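Local coordinates for protein sulfide-quinone reductase (Aquifex aeolicus, PDB 3HYV) that catalyses the oxidation of hydrogen sulfide with a quinone as electron acceptor, using one bound FAD per subunit and building up polysulfide product at its active-site cysteines, at residues K3-I8 with P26-T31; I33-Y38 with N75-S80; G264-N269 with N283-N288. All blocks are in the same frame, centred on the assembly; numbering follows the deposited sequence.

In the fold
Contacts 1 and 2 form one structure around the adenosine half of FAD, their centres about 16 Å apart. Strand 29-33, which pairs with strand 4-8 in contact 1, runs into the cofactor-binding loop of contact 2; Val7 O and Ile33 N, 2.8 Å apart, are probably hydrogen-bonded, and Ile8 CG2 packs 3.8 Å from Ala78 CB. Contact 3 stands apart, its nearest atoms about 7 Å from contact 1 and 9 Å from contact 2. FAD is hydrogen-bonded in contact 2 and touches Ile8 of contact 1, whereas the Val267 side chain in contact 3 lies about 13 Å away. Sulfide chemistry probably takes place toward the flavin end: bound hydrogen sulfide lies about 11 Å from the Arg36 side chain.

Contact 1: K3-I8 with P26-T31; sequences KHVVVI and PDLKIT
His4 reaches across to Thr31 through its NE2, which donates to Thr31 OG1 over 2.7 Å at an N-H...O angle of 159°. The hydroxyl sits at the ring edge, only 13° out of the imidazole plane. Over one face of the same ring runs the extended Lys29 chain, with CG 3.6 Å from His4 CD2 and CD above the rim. The ring reaches both neighbours because CG stands opposite the backbone N (chi1 -172°), sending the imidazole over the adjoining strand. Beneath lies a parallel ladder: Lys29 N bonds to Lys3 O (3.0 Å), Val5 N to Lys29 O (2.9 Å), Thr31 N to Val5 O (3.0 Å) and Val7 N to Thr31 O (2.8 Å). On the other sheet face Val5 CG2 meets Leu28 CD2 at 4.1 Å, and Val5, Leu28 and Ile30 all pack on Leu21 of helix 12-24. This is the first beta-alpha-beta unit of the Rossmann-type FAD domain, whose glycine-rich turn begins directly after Ile8. Farther out, Glu97 O weakly holds His4 ND1, and Glu72 OE1 bonds to Thr31 OG1. A leucine in place of His4 would probably leave Thr31 OG1 without its imidazole donor and the Lys29 chain without its flat ring. With a carbonyl at ND1 and a carboxylate behind the threonine, a doubly protonated imidazole could be favoured, although the Lys29 amine, 5.3 Å from His4 NE2, would work against it.

Contact 2: I33-Y38 with N75-S80; sequences ISDRPY and NEKAES. With FAD (flavin-adenine dinucleotide), chain G.
Asp35 and Lys77 run alongside one another and meet in a weak salt bridge with OD2 3.3 Å from NZ. The other carboxylate oxygen serves the cofactor: FAD O2B donates its hydroxyl hydrogen to Asp35 OD1 over 2.6 Å and accepts one from Arg36 NH1 at 2.9 Å, so this ribose oxygen is gripped twice. The acidic residue at the end of the second strand is the classic ribose-binding feature of Rossmann-type dinucleotide sites. With chi1 at 57°, Asp35 CG is tucked between its backbone N and carbonyl carbon, which turns the carboxylate to the ribose on one oxygen and to the lysine on the other. Two backbone hydrogen bonds to Ala78 read the adenine edge: Ala78 N donates to FAD N1A (3.1 Å), and FAD N6A returns a nearly straight bond to Ala78 O (3.3 Å, 171°). Ser34 OG is satisfied by Gly10 N of the glycine-rich turn, while Glu76 has its CB directed away and OE1 bonded to Ser92 OG and Thr90 OG1. Apolar packing closes the inner end, with Ile33 CG2 4.1 Å from Ala78 CB. The loop after strand 29-33 is thus joined to the start of strand 78-82, where the parallel sheet, tied in by Ser34 to Ile74, gives way to the antiparallel strands, Ala78 resting on Val88 of strand 87-90.

Contact 3: G264-N269 with N283-N288; sequences GDKVAN and NPTYKN
Gly264 O accepts two backbone hydrogens, from Ala268 N at 2.9 Å and from Val267 N at 3.3 Å, closing the turn that brings Lys266 and Val267 against Thr285 and Tyr286. This is loop-to-loop packing in the Rossmann-type FAD domain, between two parts of the long connection from helix 258-261 to strand 289-291, an outer strand of the parallel sheet. Across the contact, Lys266 CB approaches Thr285 OG1 at 3.6 Å and Thr285 CG2 at 3.9 Å, the two chains nearly perpendicular. The lysine chain then bends at chi2 (-57°) and chi4, and carries its amine back to its own segment, where NZ forms a salt bridge with Asp265 OD1 (3.2 Å) from the syn side of the carboxylate. The second loop has a comparable tie, since Lys287 NZ bonds to Pro284 O at 3.1 Å from above the carbonyl plane. Beyond the two segments, Asp84 OD1 holds the hydroxyl of Tyr286, and Pro83 packs against that side chain. Nearer its root, the tyrosine ring is met obliquely by the valine, Val267 CG2 resting 3.8 Å from Tyr286 CD1.

Contact 1: K3-I8 with P26-T31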
loop_
_atom_site.group_PDB
_atom_site.type_symbol
_atom_site.label_atom_id
_atom_site.label_comp_id
_atom_site.label_asym_id
_atom_site.label_seq_id
_atom_site.Cartn_x
_atom_site.Cartn_y
_atom_site.Cartn_z
ATOM N N LYS A 3 7.586 -43.529 -39.249
ATOM C CA LYS A 3 7.717 -43.598 -37.801
ATOM C C LYS A 3 6.372 -43.326 -37.132
ATOM O O LYS A 3 5.483 -42.718 -37.733
ATOM C CB LYS A 3 8.790 -42.621 -37.299
ATOM C CG LYS A 3 10.217 -42.970 -37.734
ATOM C CD LYS A 3 10.700 -44.285 -37.120
ATOM C CE LYS A 3 12.138 -44.581 -37.503
ATOM N NZ LYS A 3 12.236 -44.963 -38.931
ATOM N N HIS A 4 6.244 -43.767 -35.884
ATOM C CA HIS A 4 4.987 -43.707 -35.150
ATOM C C HIS A 4 5.160 -43.006 -33.804
ATOM O O HIS A 4 5.997 -43.404 -32.988
ATOM C CB HIS A 4 4.437 -45.131 -34.967
ATOM C CG HIS A 4 3.055 -45.193 -34.387
ATOM N ND1 HIS A 4 2.578 -46.310 -33.734
ATOM C CD2 HIS A 4 2.048 -44.285 -34.364
ATOM C CE1 HIS A 4 1.336 -46.088 -33.336
ATOM N NE2 HIS A 4 0.992 -44.867 -33.705
ATOM N N VAL A 5 4.380 -41.945 -33.603
ATOM C CA VAL A 5 4.295 -41.243 -32.325
ATOM C C VAL A 5 2.916 -41.476 -31.702
ATOM O O VAL A 5 1.891 -41.310 -32.369
ATOM C CB VAL A 5 4.530 -39.709 -32.468
ATOM C CG1 VAL A 5 4.449 -39.017 -31.108
ATOM C CG2 VAL A 5 5.863 -39.423 -33.131
ATOM N N VAL A 6 2.911 -41.869 -30.430
ATOM C CA VAL A 6 1.685 -41.996 -29.644
ATOM C C VAL A 6 1.612 -40.812 -28.680
ATOM O O VAL A 6 2.570 -40.548 -27.931
ATOM C CB VAL A 6 1.654 -43.339 -28.862
ATOM C CG1 VAL A 6 0.511 -43.374 -27.840
ATOM C CG2 VAL A 6 1.558 -44.528 -29.826
ATOM N N VAL A 7 0.491 -40.090 -28.731
ATOM C CA VAL A 7 0.192 -38.990 -27.804
ATOM C C VAL A 7 -0.901 -39.451 -26.837
ATOM O O VAL A 7 -1.951 -39.925 -27.278
ATOM C CB VAL A 7 -0.298 -37.715 -28.566
ATOM C CG1 VAL A 7 -0.686 -36.600 -27.605
ATOM C CG2 VAL A 7 0.755 -37.217 -29.548
ATOM N N ILE A 8 -0.648 -39.338 -25.530
ATOM C CA ILE A 8 -1.657 -39.661 -24.512
ATOM C C ILE A 8 -2.282 -38.386 -23.955
ATOM O O ILE A 8 -1.597 -37.592 -23.301
ATOM C CB ILE A 8 -1.086 -40.479 -23.315
ATOM C CG1 ILE A 8 -0.248 -41.683 -23.786
ATOM C CG2 ILE A 8 -2.234 -40.935 -22.389
ATOM C CD1 ILE A 8 0.255 -42.602 -22.627
ATOM N N PRO A 26 4.205 -34.370 -42.651
ATOM C CA PRO A 26 3.028 -35.054 -43.215
ATOM C C PRO A 26 3.098 -36.593 -43.317
ATOM O O PRO A 26 2.050 -37.239 -43.322
ATOM C CB PRO A 26 2.919 -34.446 -44.621
ATOM C CG PRO A 26 3.538 -33.103 -44.487
ATOM C CD PRO A 26 4.699 -33.319 -43.562
ATOM N N ASP A 27 4.302 -37.162 -43.411
ATOM C CA ASP A 27 4.495 -38.618 -43.558
ATOM C C ASP A 27 4.370 -39.392 -42.232
ATOM O O ASP A 27 4.131 -40.597 -42.229
ATOM C CB ASP A 27 5.865 -38.904 -44.209
ATOM C CG ASP A 27 6.059 -40.378 -44.604
ATOM O OD1 ASP A 27 5.057 -41.113 -44.785
ATOM O OD2 ASP A 27 7.230 -40.806 -44.751
ATOM N N LEU A 28 4.525 -38.686 -41.116
ATOM C CA LEU A 28 4.540 -39.278 -39.773
ATOM C C LEU A 28 3.206 -39.915 -39.380
ATOM O O LEU A 28 2.154 -39.314 -39.566
ATOM C CB LEU A 28 4.918 -38.188 -38.759
ATOM C CG LEU A 28 5.345 -38.528 -37.335
ATOM C CD1 LEU A 28 6.590 -39.414 -37.324
ATOM C CD2 LEU A 28 5.585 -37.230 -36.561
ATOM N N LYS A 29 3.256 -41.129 -38.841
ATOM C CA LYS A 29 2.064 -41.779 -38.284
ATOM C C LYS A 29 1.844 -41.329 -36.831
ATOM O O LYS A 29 2.733 -41.472 -35.987
ATOM C CB LYS A 29 2.181 -43.307 -38.380
ATOM C CG LYS A 29 1.013 -44.067 -37.766
ATOM C CD LYS A 29 1.016 -45.546 -38.156
ATOM C CE LYS A 29 -0.214 -46.265 -37.583
ATOM N NZ LYS A 29 -0.260 -47.699 -37.992
ATOM N N ILE A 30 0.660 -40.782 -36.553
ATOM C CA ILE A 30 0.334 -40.218 -35.233
ATOM C C ILE A 30 -0.955 -40.845 -34.675
ATOM O O ILE A 30 -1.979 -40.885 -35.356
ATOM C CB ILE A 30 0.196 -38.648 -35.275
ATOM C CG1 ILE A 30 1.451 -37.986 -35.861
ATOM C CG2 ILE A 30 -0.077 -38.083 -33.883
ATOM C CD1 ILE A 30 1.285 -36.510 -36.179
ATOM N N THR A 31 -0.887 -41.331 -33.439
ATOM C CA THR A 31 -2.047 -41.891 -32.749
ATOM C C THR A 31 -2.277 -41.102 -31.455
ATOM O O THR A 31 -1.364 -40.952 -30.641
ATOM C CB THR A 31 -1.854 -43.413 -32.456
ATOM O OG1 THR A 31 -1.571 -44.118 -33.676
ATOM C CG2 THR A 31 -3.095 -44.021 -31.805
#

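Contact 2: I33-Y38 with N75-S80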
loop_
_atom_site.group_PDB
_atom_site.type_symbol
_atom_site.label_atom_id
_atom_site.label_comp_id
_atom_site.label_asym_id
_atom_site.label_seq_id
_atom_site.Cartn_x
_atom_site.Cartn_y
_atom_site.Cartn_z
ATOM N N ILE A 33 -4.541 -40.890 -27.967
ATOM C CA ILE A 33 -5.334 -41.681 -27.023
ATOM C C ILE A 33 -5.887 -40.772 -25.923
ATOM O O ILE A 33 -5.124 -40.097 -25.240
ATOM C CB ILE A 33 -4.459 -42.799 -26.369
ATOM C CG1 ILE A 33 -3.823 -43.688 -27.445
ATOM C CG2 ILE A 33 -5.262 -43.626 -25.350
ATOM C CD1 ILE A 33 -2.765 -44.626 -26.914
ATOM N N SER A 34 -7.206 -40.762 -25.750
ATOM C CA SER A 34 -7.839 -39.947 -24.710
ATOM C C SER A 34 -9.082 -40.626 -24.127
ATOM O O SER A 34 -9.821 -41.291 -24.848
ATOM C CB SER A 34 -8.214 -38.580 -25.275
ATOM O OG SER A 34 -8.448 -37.645 -24.241
ATOM N N ASP A 35 -9.311 -40.448 -22.827
ATOM C CA ASP A 35 -10.514 -40.985 -22.178
ATOM C C ASP A 35 -11.785 -40.156 -22.421
ATOM O O ASP A 35 -12.891 -40.668 -22.251
ATOM C CB ASP A 35 -10.293 -41.239 -20.678
ATOM C CG ASP A 35 -9.844 -40.002 -19.916
ATOM O OD1 ASP A 35 -9.604 -38.935 -20.531
ATOM O OD2 ASP A 35 -9.726 -40.104 -18.676
ATOM N N ARG A 36 -11.624 -38.901 -22.839
ATOM C CA ARG A 36 -12.753 -38.029 -23.163
ATOM C C ARG A 36 -12.920 -37.931 -24.682
ATOM O O ARG A 36 -11.928 -37.839 -25.399
ATOM C CB ARG A 36 -12.546 -36.634 -22.563
ATOM C CG ARG A 36 -12.646 -36.587 -21.047
ATOM C CD ARG A 36 -12.652 -35.148 -20.523
ATOM N NE ARG A 36 -13.064 -35.080 -19.117
ATOM C CZ ARG A 36 -12.236 -35.176 -18.077
ATOM N NH1 ARG A 36 -10.928 -35.339 -18.264
ATOM N NH2 ARG A 36 -12.718 -35.102 -16.845
ATOM N N PRO A 37 -14.171 -37.965 -25.183
ATOM C CA PRO A 37 -14.355 -37.899 -26.635
ATOM C C PRO A 37 -14.316 -36.477 -27.221
ATOM O O PRO A 37 -14.504 -36.315 -28.428
ATOM C CB PRO A 37 -15.732 -38.550 -26.849
ATOM C CG PRO A 37 -16.461 -38.384 -25.559
ATOM C CD PRO A 37 -15.455 -38.087 -24.463
ATOM N N TYR A 38 -14.053 -35.475 -26.379
ATOM C CA TYR A 38 -14.035 -34.061 -26.789
ATOM C C TYR A 38 -12.757 -33.365 -26.313
ATOM O O TYR A 38 -12.143 -33.804 -25.345
ATOM C CB TYR A 38 -15.268 -33.311 -26.232
ATOM C CG TYR A 38 -15.356 -33.318 -24.704
ATOM C CD1 TYR A 38 -14.664 -32.369 -23.939
ATOM C CD2 TYR A 38 -16.117 -34.276 -24.029
ATOM C CE1 TYR A 38 -14.722 -32.371 -22.543
ATOM C CE2 TYR A 38 -16.185 -34.293 -22.622
ATOM C CZ TYR A 38 -15.478 -33.332 -21.890
ATOM O OH TYR A 38 -15.527 -33.318 -20.515
ATOM N N ASN A 75 -10.349 -43.738 -28.410
ATOM C CA ASN A 75 -11.126 -43.210 -27.283
ATOM C C ASN A 75 -11.213 -44.208 -26.117
ATOM O O ASN A 75 -12.234 -44.860 -25.913
ATOM C CB ASN A 75 -12.522 -42.778 -27.752
ATOM C CG ASN A 75 -13.275 -41.959 -26.712
ATOM O OD1 ASN A 75 -12.687 -41.409 -25.769
ATOM N ND2 ASN A 75 -14.591 -41.861 -26.888
ATOM N N GLU A 76 -10.119 -44.303 -25.366
ATOM C CA GLU A 76 -9.969 -45.188 -24.216
ATOM C C GLU A 76 -8.985 -44.549 -23.250
ATOM O O GLU A 76 -8.162 -43.716 -23.640
ATOM C CB GLU A 76 -9.332 -46.513 -24.630
ATOM C CG GLU A 76 -10.217 -47.530 -25.284
ATOM C CD GLU A 76 -9.499 -48.862 -25.444
ATOM O OE1 GLU A 76 -9.261 -49.539 -24.414
ATOM O OE2 GLU A 76 -9.174 -49.229 -26.595
ATOM N N LYS A 77 -9.058 -44.971 -21.994
ATOM C CA LYS A 77 -8.038 -44.664 -21.007
ATOM C C LYS A 77 -6.766 -45.447 -21.338
ATOM O O LYS A 77 -6.821 -46.649 -21.601
ATOM C CB LYS A 77 -8.560 -45.039 -19.616
ATOM C CG LYS A 77 -7.579 -44.868 -18.457
ATOM C CD LYS A 77 -8.302 -44.369 -17.207
ATOM C CE LYS A 77 -8.549 -42.856 -17.303
ATOM N NZ LYS A 77 -9.569 -42.367 -16.332
ATOM N N ALA A 78 -5.627 -44.758 -21.357
ATOM C CA ALA A 78 -4.329 -45.435 -21.369
ATOM C C ALA A 78 -4.019 -45.899 -19.943
ATOM O O ALA A 78 -4.073 -45.100 -19.001
ATOM C CB ALA A 78 -3.246 -44.520 -21.889
ATOM N N GLU A 79 -3.711 -47.190 -19.805
ATOM C CA GLU A 79 -3.638 -47.879 -18.513
ATOM C C GLU A 79 -2.197 -48.110 -18.022
ATOM O O GLU A 79 -1.904 -47.908 -16.846
ATOM C CB GLU A 79 -4.409 -49.216 -18.598
ATOM C CG GLU A 79 -4.576 -49.996 -17.280
ATOM C CD GLU A 79 -5.197 -51.392 -17.473
ATOM O OE1 GLU A 79 -4.698 -52.185 -18.311
ATOM O OE2 GLU A 79 -6.178 -51.709 -16.766
ATOM N N SER A 80 -1.312 -48.553 -18.917
ATOM C CA SER A 80 0.096 -48.781 -18.563
ATOM C C SER A 80 1.097 -48.465 -19.685
ATOM O O SER A 80 0.754 -48.464 -20.869
ATOM C CB SER A 80 0.314 -50.208 -18.037
ATOM O OG SER A 80 -0.040 -51.192 -18.996
HETATM P PA FAD G . -5.938 -30.907 -20.124
HETATM O O1A FAD G . -6.112 -29.768 -21.099
HETATM O O2A FAD G . -6.816 -30.974 -18.902
HETATM O O5B FAD G . -6.134 -32.289 -20.943
HETATM C C5B FAD G . -5.542 -33.548 -20.602
HETATM C C4B FAD G . -6.262 -34.647 -21.381
HETATM O O4B FAD G . -5.789 -35.961 -21.042
HETATM C C3B FAD G . -7.749 -34.645 -21.064
HETATM O O3B FAD G . -8.472 -34.818 -22.279
HETATM C C2B FAD G . -7.952 -35.867 -20.197
HETATM O O2B FAD G . -9.269 -36.370 -20.370
HETATM C C1B FAD G . -6.900 -36.821 -20.750
HETATM N N9A FAD G . -6.510 -37.949 -19.849
HETATM C C8A FAD G . -6.398 -37.942 -18.504
HETATM N N7A FAD G . -6.008 -39.174 -18.081
HETATM C C5A FAD G . -5.888 -39.958 -19.169
HETATM C C6A FAD G . -5.527 -41.290 -19.368
HETATM N N6A FAD G . -5.199 -42.088 -18.319
HETATM N N1A FAD G . -5.496 -41.784 -20.624
HETATM C C2A FAD G . -5.811 -41.022 -21.676
HETATM N N3A FAD G . -6.159 -39.742 -21.517
HETATM C C4A FAD G . -6.201 -39.183 -20.278
HETATM N N1 FAD G . -4.555 -21.225 -18.261
HETATM C C2 FAD G . -4.488 -20.028 -18.913
HETATM O O2 FAD G . -3.472 -19.734 -19.564
HETATM N N3 FAD G . -5.513 -19.146 -18.889
HETATM C C4 FAD G . -6.629 -19.452 -18.195
HETATM O O4 FAD G . -7.648 -18.559 -18.162
HETATM C C4X FAD G . -6.726 -20.674 -17.515
HETATM N N5 FAD G . -7.850 -20.978 -16.823
HETATM C C5X FAD G . -7.940 -22.163 -16.168
HETATM C C6 FAD G . -9.107 -22.479 -15.459
HETATM C C7 FAD G . -9.223 -23.692 -14.773
HETATM C C7M FAD G . -10.501 -23.977 -14.023
HETATM C C8 FAD G . -8.162 -24.602 -14.799
HETATM C C8M FAD G . -8.212 -25.932 -14.066
HETATM C C9 FAD G . -7.005 -24.280 -15.514
HETATM C C9A FAD G . -6.868 -23.067 -16.204
HETATM N N10 FAD G . -5.734 -22.771 -16.913
HETATM C C10 FAD G . -5.651 -21.575 -17.550
HETATM C "C1'" FAD G . -4.583 -23.718 -16.892
HETATM C "C2'" FAD G . -4.224 -24.595 -18.086
HETATM O "O2'" FAD G . -4.128 -23.813 -19.287
HETATM C "C3'" FAD G . -5.206 -25.753 -18.213
HETATM O "O3'" FAD G . -5.249 -26.467 -16.963
HETATM C "C4'" FAD G . -4.881 -26.674 -19.390
HETATM O "O4'" FAD G . -6.092 -27.326 -19.798
HETATM C "C5'" FAD G . -3.851 -27.744 -19.051
HETATM O "O5'" FAD G . -3.553 -28.477 -20.241
HETATM P P FAD G . -3.176 -30.041 -20.267
HETATM O O1P FAD G . -3.007 -30.433 -21.717
HETATM O O2P FAD G . -1.978 -30.236 -19.354
HETATM O O3P FAD G . -4.413 -30.852 -19.609
#

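Contact 3: G264-N269 with N283-N288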
loop_
_atom_site.group_PDB
_atom_site.type_symbol
_atom_site.label_atom_id
_atom_site.label_comp_id
_atom_site.label_asym_id
_atom_site.label_seq_id
_atom_site.Cartn_x
_atom_site.Cartn_y
_atom_site.Cartn_z
ATOM N N GLY A 264 7.510 -46.864 -13.785
ATOM C CA GLY A 264 8.611 -46.995 -12.819
ATOM C C GLY A 264 9.113 -45.648 -12.328
ATOM O O GLY A 264 8.660 -44.609 -12.799
ATOM N N ASP A 265 10.070 -45.659 -11.403
ATOM C CA ASP A 265 10.543 -44.412 -10.788
ATOM C C ASP A 265 11.555 -43.599 -11.623
ATOM O O ASP A 265 11.983 -42.520 -11.203
ATOM C CB ASP A 265 11.050 -44.645 -9.354
ATOM C CG ASP A 265 12.147 -45.694 -9.274
ATOM O OD1 ASP A 265 12.837 -45.941 -10.290
ATOM O OD2 ASP A 265 12.323 -46.268 -8.177
ATOM N N LYS A 266 11.920 -44.116 -12.799
ATOM C CA LYS A 266 12.743 -43.369 -13.755
ATOM C C LYS A 266 11.891 -42.428 -14.614
ATOM O O LYS A 266 12.418 -41.492 -15.224
ATOM C CB LYS A 266 13.555 -44.316 -14.652
ATOM C CG LYS A 266 14.471 -45.329 -13.919
ATOM C CD LYS A 266 15.486 -44.661 -12.989
ATOM C CE LYS A 266 16.409 -45.677 -12.343
ATOM N NZ LYS A 266 15.694 -46.673 -11.480
ATOM N N VAL A 267 10.582 -42.683 -14.665
ATOM C CA VAL A 267 9.637 -41.851 -15.430
ATOM C C VAL A 267 8.701 -41.091 -14.479
ATOM O O VAL A 267 8.478 -39.893 -14.642
ATOM C CB VAL A 267 8.814 -42.689 -16.466
ATOM C CG1 VAL A 267 7.832 -41.802 -17.255
ATOM C CG2 VAL A 267 9.736 -43.440 -17.412
ATOM N N ALA A 268 8.179 -41.796 -13.478
ATOM C CA ALA A 268 7.264 -41.224 -12.486
ATOM C C ALA A 268 7.989 -40.638 -11.266
ATOM O O ALA A 268 8.722 -41.349 -10.579
ATOM C CB ALA A 268 6.258 -42.286 -12.046
ATOM N N ASN A 269 7.794 -39.345 -11.007
ATOM C CA ASN A 269 8.346 -38.703 -9.805
ATOM C C ASN A 269 7.673 -39.269 -8.549
ATOM O O ASN A 269 6.463 -39.123 -8.374
ATOM C CB ASN A 269 8.211 -37.168 -9.869
ATOM C CG ASN A 269 8.943 -36.452 -8.720
ATOM O OD1 ASN A 269 8.887 -36.874 -7.564
ATOM N ND2 ASN A 269 9.631 -35.364 -9.043
ATOM N N ASN A 283 12.312 -37.020 -21.057
ATOM C CA ASN A 283 12.732 -37.867 -19.927
ATOM C C ASN A 283 14.242 -38.166 -19.969
ATOM O O ASN A 283 14.786 -38.483 -21.035
ATOM C CB ASN A 283 11.915 -39.171 -19.859
ATOM C CG ASN A 283 12.189 -39.977 -18.579
ATOM O OD1 ASN A 283 11.694 -39.647 -17.494
ATOM N ND2 ASN A 283 12.974 -41.032 -18.707
ATOM N N PRO A 284 14.929 -38.032 -18.815
ATOM C CA PRO A 284 16.372 -38.276 -18.722
ATOM C C PRO A 284 16.865 -39.709 -19.020
ATOM O O PRO A 284 17.967 -39.869 -19.556
ATOM C CB PRO A 284 16.700 -37.888 -17.270
ATOM C CG PRO A 284 15.556 -36.950 -16.850
ATOM C CD PRO A 284 14.369 -37.553 -17.529
ATOM N N THR A 285 16.096 -40.739 -18.669
ATOM C CA THR A 285 16.588 -42.113 -18.877
ATOM C C THR A 285 15.998 -42.814 -20.118
ATOM O O THR A 285 16.697 -43.597 -20.772
ATOM C CB THR A 285 16.589 -43.011 -17.561
ATOM O OG1 THR A 285 15.583 -44.032 -17.608
ATOM C CG2 THR A 285 16.421 -42.185 -16.311
ATOM N N TYR A 286 14.739 -42.507 -20.444
ATOM C CA TYR A 286 14.090 -42.966 -21.685
ATOM C C TYR A 286 13.877 -41.789 -22.646
ATOM O O TYR A 286 12.896 -41.035 -22.549
ATOM C CB TYR A 286 12.764 -43.682 -21.386
ATOM C CG TYR A 286 12.914 -44.965 -20.580
ATOM C CD1 TYR A 286 12.655 -44.984 -19.205
ATOM C CD2 TYR A 286 13.318 -46.159 -21.191
ATOM C CE1 TYR A 286 12.796 -46.162 -18.458
ATOM C CE2 TYR A 286 13.466 -47.339 -20.447
ATOM C CZ TYR A 286 13.200 -47.330 -19.085
ATOM O OH TYR A 286 13.340 -48.492 -18.350
ATOM N N LYS A 287 14.801 -41.643 -23.587
ATOM C CA LYS A 287 14.897 -40.428 -24.392
ATOM C C LYS A 287 13.894 -40.332 -25.555
ATOM O O LYS A 287 13.823 -39.310 -26.240
ATOM C CB LYS A 287 16.349 -40.224 -24.835
ATOM C CG LYS A 287 17.248 -39.971 -23.622
ATOM C CD LYS A 287 18.729 -40.011 -23.943
ATOM C CE LYS A 287 19.537 -39.547 -22.733
ATOM N NZ LYS A 287 18.894 -38.351 -22.088
ATOM N N ASN A 288 13.103 -41.390 -25.742
ATOM C CA ASN A 288 11.951 -41.341 -26.647
ATOM C C ASN A 288 10.628 -41.070 -25.916
ATOM O O ASN A 288 9.551 -41.212 -26.500
ATOM C CB ASN A 288 11.875 -42.593 -27.544
ATOM C CG ASN A 288 11.534 -43.865 -26.777
ATOM O OD1 ASN A 288 11.736 -43.960 -25.565
ATOM N ND2 ASN A 288 11.024 -44.864 -27.500
#